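Side-chain contacts in uncharacterized protein (PDB 4ECO), which is of unknown function but folds as a leucine-rich repeat solenoid and probably serves in protein binding: residues S23-A26 with E27-D31; Q236-T240 with E241-W245. One frame throughout, in Å; residues are numbered along the deposited sequence.

Contact 1: S23-A26 with E27-D31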
loop_
_atom_site.group_PDB
_atom_site.type_symbol
_atom_site.label_atom_id
_atom_site.label_comp_id
_atom_site.label_asym_id
_atom_site.label_seq_id
_atom_site.Cartn_x
_atom_site.Cartn_y
_atom_site.Cartn_z
ATOM N N SER A 23 -40.866 31.507 21.476
ATOM C CA SER A 23 -39.983 32.047 20.451
ATOM C C SER A 23 -39.814 30.950 19.391
ATOM O O SER A 23 -38.994 30.031 19.555
ATOM C CB SER A 23 -38.658 32.510 21.052
ATOM N N ARG A 24 -40.690 30.997 18.355
ATOM C CA ARG A 24 -40.771 30.054 17.231
ATOM C C ARG A 24 -39.523 30.218 16.348
ATOM O O ARG A 24 -39.590 30.665 15.196
ATOM C CB ARG A 24 -42.081 30.257 16.435
ATOM N N THR A 25 -38.381 29.833 16.925
ATOM C CA THR A 25 -37.045 29.941 16.356
ATOM C C THR A 25 -36.844 28.915 15.208
ATOM O O THR A 25 -37.164 27.726 15.364
ATOM C CB THR A 25 -36.002 29.798 17.487
ATOM O OG1 THR A 25 -34.691 29.849 16.935
ATOM C CG2 THR A 25 -36.204 28.542 18.367
ATOM N N ALA A 26 -36.315 29.406 14.054
ATOM C CA ALA A 26 -36.036 28.625 12.841
ATOM C C ALA A 26 -34.934 27.595 13.072
ATOM O O ALA A 26 -34.013 27.851 13.845
ATOM C CB ALA A 26 -35.644 29.552 11.711
ATOM N N GLU A 27 -35.016 26.437 12.383
ATOM C CA GLU A 27 -34.096 25.305 12.564
ATOM C C GLU A 27 -32.656 25.649 12.245
ATOM O O GLU A 27 -31.770 25.271 13.015
ATOM C CB GLU A 27 -34.520 24.081 11.737
ATOM C CG GLU A 27 -35.689 23.306 12.338
ATOM C CD GLU A 27 -35.541 22.835 13.776
ATOM O OE1 GLU A 27 -34.433 22.382 14.151
ATOM O OE2 GLU A 27 -36.540 22.923 14.528
ATOM N N TYR A 28 -32.411 26.395 11.163
ATOM C CA TYR A 28 -31.042 26.751 10.798
ATOM C C TYR A 28 -30.405 27.629 11.915
ATOM O O TYR A 28 -29.225 27.461 12.209
ATOM C CB TYR A 28 -31.000 27.424 9.419
ATOM C CG TYR A 28 -31.428 28.871 9.396
ATOM C CD1 TYR A 28 -32.774 29.219 9.352
ATOM C CD2 TYR A 28 -30.485 29.896 9.382
ATOM C CE1 TYR A 28 -33.174 30.554 9.334
ATOM C CE2 TYR A 28 -30.873 31.232 9.343
ATOM C CZ TYR A 28 -32.221 31.558 9.327
ATOM O OH TYR A 28 -32.604 32.878 9.291
ATOM N N ILE A 29 -31.205 28.477 12.593
ATOM C CA ILE A 29 -30.749 29.278 13.731
ATOM C C ILE A 29 -30.419 28.322 14.932
ATOM O O ILE A 29 -29.361 28.463 15.561
ATOM C CB ILE A 29 -31.816 30.358 14.085
ATOM C CG1 ILE A 29 -32.006 31.397 12.935
ATOM C CG2 ILE A 29 -31.555 31.036 15.443
ATOM C CD1 ILE A 29 -30.823 32.434 12.650
ATOM N N LYS A 30 -31.305 27.335 15.210
ATOM C CA LYS A 30 -31.113 26.359 16.290
ATOM C C LYS A 30 -29.771 25.595 16.094
ATOM O O LYS A 30 -29.062 25.337 17.083
ATOM C CB LYS A 30 -32.314 25.395 16.371
ATOM C CG LYS A 30 -33.613 26.084 16.861
ATOM C CD LYS A 30 -34.936 25.342 16.546
ATOM C CE LYS A 30 -35.311 24.207 17.493
ATOM N NZ LYS A 30 -34.826 22.862 17.047
ATOM N N ASP A 31 -29.406 25.327 14.802
ATOM C CA ASP A 31 -28.170 24.662 14.380
ATOM C C ASP A 31 -26.950 25.448 14.748
ATOM O O ASP A 31 -25.917 24.871 15.076
ATOM C CB ASP A 31 -28.144 24.457 12.848
ATOM C CG ASP A 31 -28.911 23.269 12.286
ATOM O OD1 ASP A 31 -29.657 22.608 13.065
ATOM O OD2 ASP A 31 -28.794 23.017 11.065
#

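Contact 2: Q236-T240 with E241-W245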
loop_
_atom_site.group_PDB
_atom_site.type_symbol
_atom_site.label_atom_id
_atom_site.label_comp_id
_atom_site.label_asym_id
_atom_site.label_seq_id
_atom_site.Cartn_x
_atom_site.Cartn_y
_atom_site.Cartn_z
ATOM N N GLN A 236 -32.491 15.913 27.558
ATOM C CA GLN A 236 -33.844 15.803 28.101
ATOM C C GLN A 236 -34.866 15.611 26.979
ATOM O O GLN A 236 -35.798 14.827 27.140
ATOM C CB GLN A 236 -34.219 17.034 28.960
ATOM C CG GLN A 236 -33.318 17.319 30.185
ATOM C CD GLN A 236 -33.463 16.422 31.399
ATOM O OE1 GLN A 236 -33.773 15.218 31.314
ATOM N NE2 GLN A 236 -33.155 16.989 32.568
ATOM N N GLN A 237 -34.679 16.295 25.837
ATOM C CA GLN A 237 -35.598 16.183 24.703
ATOM C C GLN A 237 -35.440 14.822 24.023
ATOM O O GLN A 237 -36.438 14.106 23.886
ATOM C CB GLN A 237 -35.378 17.324 23.686
ATOM C CG GLN A 237 -36.413 17.363 22.550
ATOM C CD GLN A 237 -36.060 18.286 21.404
ATOM O OE1 GLN A 237 -35.368 19.309 21.549
ATOM N NE2 GLN A 237 -36.542 17.939 20.220
ATOM N N TYR A 238 -34.181 14.474 23.622
ATOM C CA TYR A 238 -33.787 13.265 22.878
ATOM C C TYR A 238 -33.997 11.990 23.689
ATOM O O TYR A 238 -34.127 10.914 23.092
ATOM C CB TYR A 238 -32.326 13.340 22.421
ATOM C CG TYR A 238 -31.888 14.588 21.671
ATOM C CD1 TYR A 238 -32.821 15.493 21.166
ATOM C CD2 TYR A 238 -30.541 14.855 21.457
ATOM C CE1 TYR A 238 -32.418 16.660 20.520
ATOM C CE2 TYR A 238 -30.124 16.019 20.809
ATOM C CZ TYR A 238 -31.067 16.906 20.318
ATOM O OH TYR A 238 -30.659 18.041 19.658
ATOM N N LYS A 239 -34.080 12.113 25.043
ATOM C CA LYS A 239 -34.382 11.017 25.976
ATOM C C LYS A 239 -35.721 10.379 25.660
ATOM O O LYS A 239 -35.888 9.181 25.890
ATOM C CB LYS A 239 -34.390 11.512 27.439
ATOM C CG LYS A 239 -33.101 11.204 28.198
ATOM C CD LYS A 239 -33.107 11.812 29.591
ATOM C CE LYS A 239 -31.802 11.582 30.320
ATOM N NZ LYS A 239 -31.824 12.151 31.692
ATOM N N THR A 240 -36.664 11.174 25.135
ATOM C CA THR A 240 -38.033 10.755 24.823
ATOM C C THR A 240 -38.183 10.417 23.332
ATOM O O THR A 240 -39.307 10.149 22.876
ATOM C CB THR A 240 -39.035 11.881 25.218
ATOM O OG1 THR A 240 -38.855 13.011 24.367
ATOM C CG2 THR A 240 -38.923 12.311 26.679
ATOM N N GLU A 241 -37.064 10.439 22.574
ATOM C CA GLU A 241 -37.131 10.262 21.131
ATOM C C GLU A 241 -36.855 8.835 20.645
ATOM O O GLU A 241 -37.133 8.575 19.468
ATOM C CB GLU A 241 -36.184 11.235 20.427
ATOM C CG GLU A 241 -36.839 12.599 20.317
ATOM C CD GLU A 241 -36.089 13.702 19.606
ATOM O OE1 GLU A 241 -35.280 13.399 18.700
ATOM O OE2 GLU A 241 -36.371 14.881 19.914
ATOM N N ASP A 242 -36.371 7.906 21.525
ATOM C CA ASP A 242 -36.086 6.492 21.178
ATOM C C ASP A 242 -35.153 6.450 19.938
ATOM O O ASP A 242 -35.539 6.041 18.830
ATOM C CB ASP A 242 -37.395 5.665 20.969
ATOM C CG ASP A 242 -37.209 4.195 20.599
ATOM O OD1 ASP A 242 -36.150 3.616 20.954
ATOM O OD2 ASP A 242 -38.126 3.619 19.955
ATOM N N LEU A 243 -33.933 6.965 20.149
ATOM C CA LEU A 243 -32.882 7.023 19.148
ATOM C C LEU A 243 -32.208 5.656 19.048
ATOM O O LEU A 243 -32.035 4.952 20.058
ATOM C CB LEU A 243 -31.863 8.125 19.471
ATOM C CG LEU A 243 -32.383 9.550 19.754
ATOM C CD1 LEU A 243 -31.282 10.401 20.309
ATOM C CD2 LEU A 243 -32.945 10.218 18.510
ATOM N N LYS A 244 -31.882 5.253 17.820
ATOM C CA LYS A 244 -31.304 3.942 17.568
ATOM C C LYS A 244 -30.239 4.036 16.522
ATOM O O LYS A 244 -30.375 4.802 15.563
ATOM C CB LYS A 244 -32.399 2.949 17.105
ATOM C CG LYS A 244 -33.375 2.509 18.190
ATOM C CD LYS A 244 -34.669 1.934 17.616
ATOM C CE LYS A 244 -35.502 1.307 18.714
ATOM N NZ LYS A 244 -36.853 0.889 18.256
ATOM N N TRP A 245 -29.204 3.197 16.660
ATOM C CA TRP A 245 -28.141 3.104 15.663
ATOM C C TRP A 245 -28.684 2.524 14.355
ATOM O O TRP A 245 -28.164 2.854 13.289
ATOM C CB TRP A 245 -26.956 2.277 16.167
ATOM C CG TRP A 245 -26.109 2.993 17.181
ATOM C CD1 TRP A 245 -25.908 2.629 18.479
ATOM C CD2 TRP A 245 -25.351 4.201 16.983
ATOM N NE1 TRP A 245 -25.050 3.513 19.095
ATOM C CE2 TRP A 245 -24.710 4.499 18.207
ATOM C CE3 TRP A 245 -25.166 5.076 15.890
ATOM C CZ2 TRP A 245 -23.904 5.634 18.376
ATOM C CZ3 TRP A 245 -24.347 6.191 16.048
ATOM C CH2 TRP A 245 -23.717 6.455 17.274
#

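Contact 1: S23-A26 with E27-D31
Ala26 and Thr25 pack against the first turn of helix 27-41, a local contact at a helix N terminus on the protein surface, inside the N-terminal leucine-rich repeat region. Ala26 occupies the N-cap position, and its carbonyl opens the helical pattern: Lys30 N donates to Ala26 O at 3.1 Å, with an N-H...O angle of 157° and the donor in the carbonyl plane. As alanine has no polar side chain, this cap offers the helix its carbonyl but no side-chain acceptor. Its methyl instead meets the Tyr28 ring obliquely, Ala26 CB lying 3.6 Å from Tyr28 CE1. Tyr28 reaches back to it because its CG sits between the backbone N and the carbonyl carbon (chi1 78°). Ile29 CG1 lies over one face of the same ring, 3.6 Å above its plane and displaced toward the rim, while Ile29 CG2 approaches Thr25 OG1 at 3.7 Å. Beside that pair, the aliphatic part of Lys30 runs obliquely across Thr25, with Thr25 CG2 and Lys30 CG 3.9 Å apart. Bends at chi3 and chi4 of Lys30 then carry its ammonium back over the first turn to Glu27, whose own chain is bent at chi2. Lys30 NZ bonds Glu27 OE1 at 3.0 Å on the syn side, 22° out of the carboxylate plane; the bond to OE2 is weak. Gln103 joins this ion pair through both ends of its amide, donating to Glu27 OE1 and accepting from Lys30 NZ. Chemically, Ala26 and Thr25 pack on Tyr28, Ile29 and the aliphatic part of Lys30, while the i to i+3 salt bridge sits beside them within the helix, its carboxylate probably favoured in ionised form by Lys30 and the helix dipole.

Contact 2: Q236-T240 with E241-W245
A type I beta turn from Tyr238 to Glu241 leads the chain from helix 233-238 into the loop that follows. Glu241 N donates to Tyr238 O at 3.0 Å with an N-H...O angle of 156°, although the donor stands well above the carbonyl plane. One residue earlier, Gln237 O receives two donors, the backbone N of Thr240 and its hydroxyl. The hydroxyl bond is the shorter, Thr240 OG1 to Gln237 O being 2.7 Å, and it lies in the carbonyl plane; a chi1 of 68° places OG1 between the backbone N and the carbonyl carbon, from where it reaches back to the carbonyl of Gln237. Glu241 sends an extended side chain back along the helix end, beside Tyr238 and pointing the same way, with ring and carboxylate turned well out of each other's plane. Its OE2 comes obliquely to the ring at 3.8 Å from Tyr238 CD1 and takes a weak bond from Gln237 NE2 at 3.1 Å. Amide and carboxylate are likewise steeply inclined to one another, and the N-H...O angle is a bent 128°. The stronger polar partner of Glu241 is Arg204, which forms a salt bridge with OE1 and also touches the Gln237 and Tyr238 side chains. Further on, Leu243 turns back toward the helix, its CD1 reaching Tyr238 CB at 3.8 Å. Backbone and hydroxyl bonds, with Leu243 folding onto the buried tyrosine, thus make a helix-to-loop exit through a beta turn, here leading toward strand 253-257 of the leucine-rich repeat solenoid.

From the N terminus, the chain leaves strand 17-19 and enters helix 27-41 through contact 1; much later it leaves helix 233-238 through contact 2 on its way to strand 253-257. The two therefore lie at opposite kinds of helix end, a start and an exit. Each is confined to one continuous run of residues, so they follow in series, neither nested nor crossed. Their centres lie 20 Å apart and their nearest atoms about 6 Å apart, without touching. Both sit toward the N-terminal end of the solenoid. Gln103, through Glu27 and Lys30, and Arg82, through its salt bridge to Asp31, tie helix 27-41 to later parts of the chain, whereas Arg204 anchors contact 2.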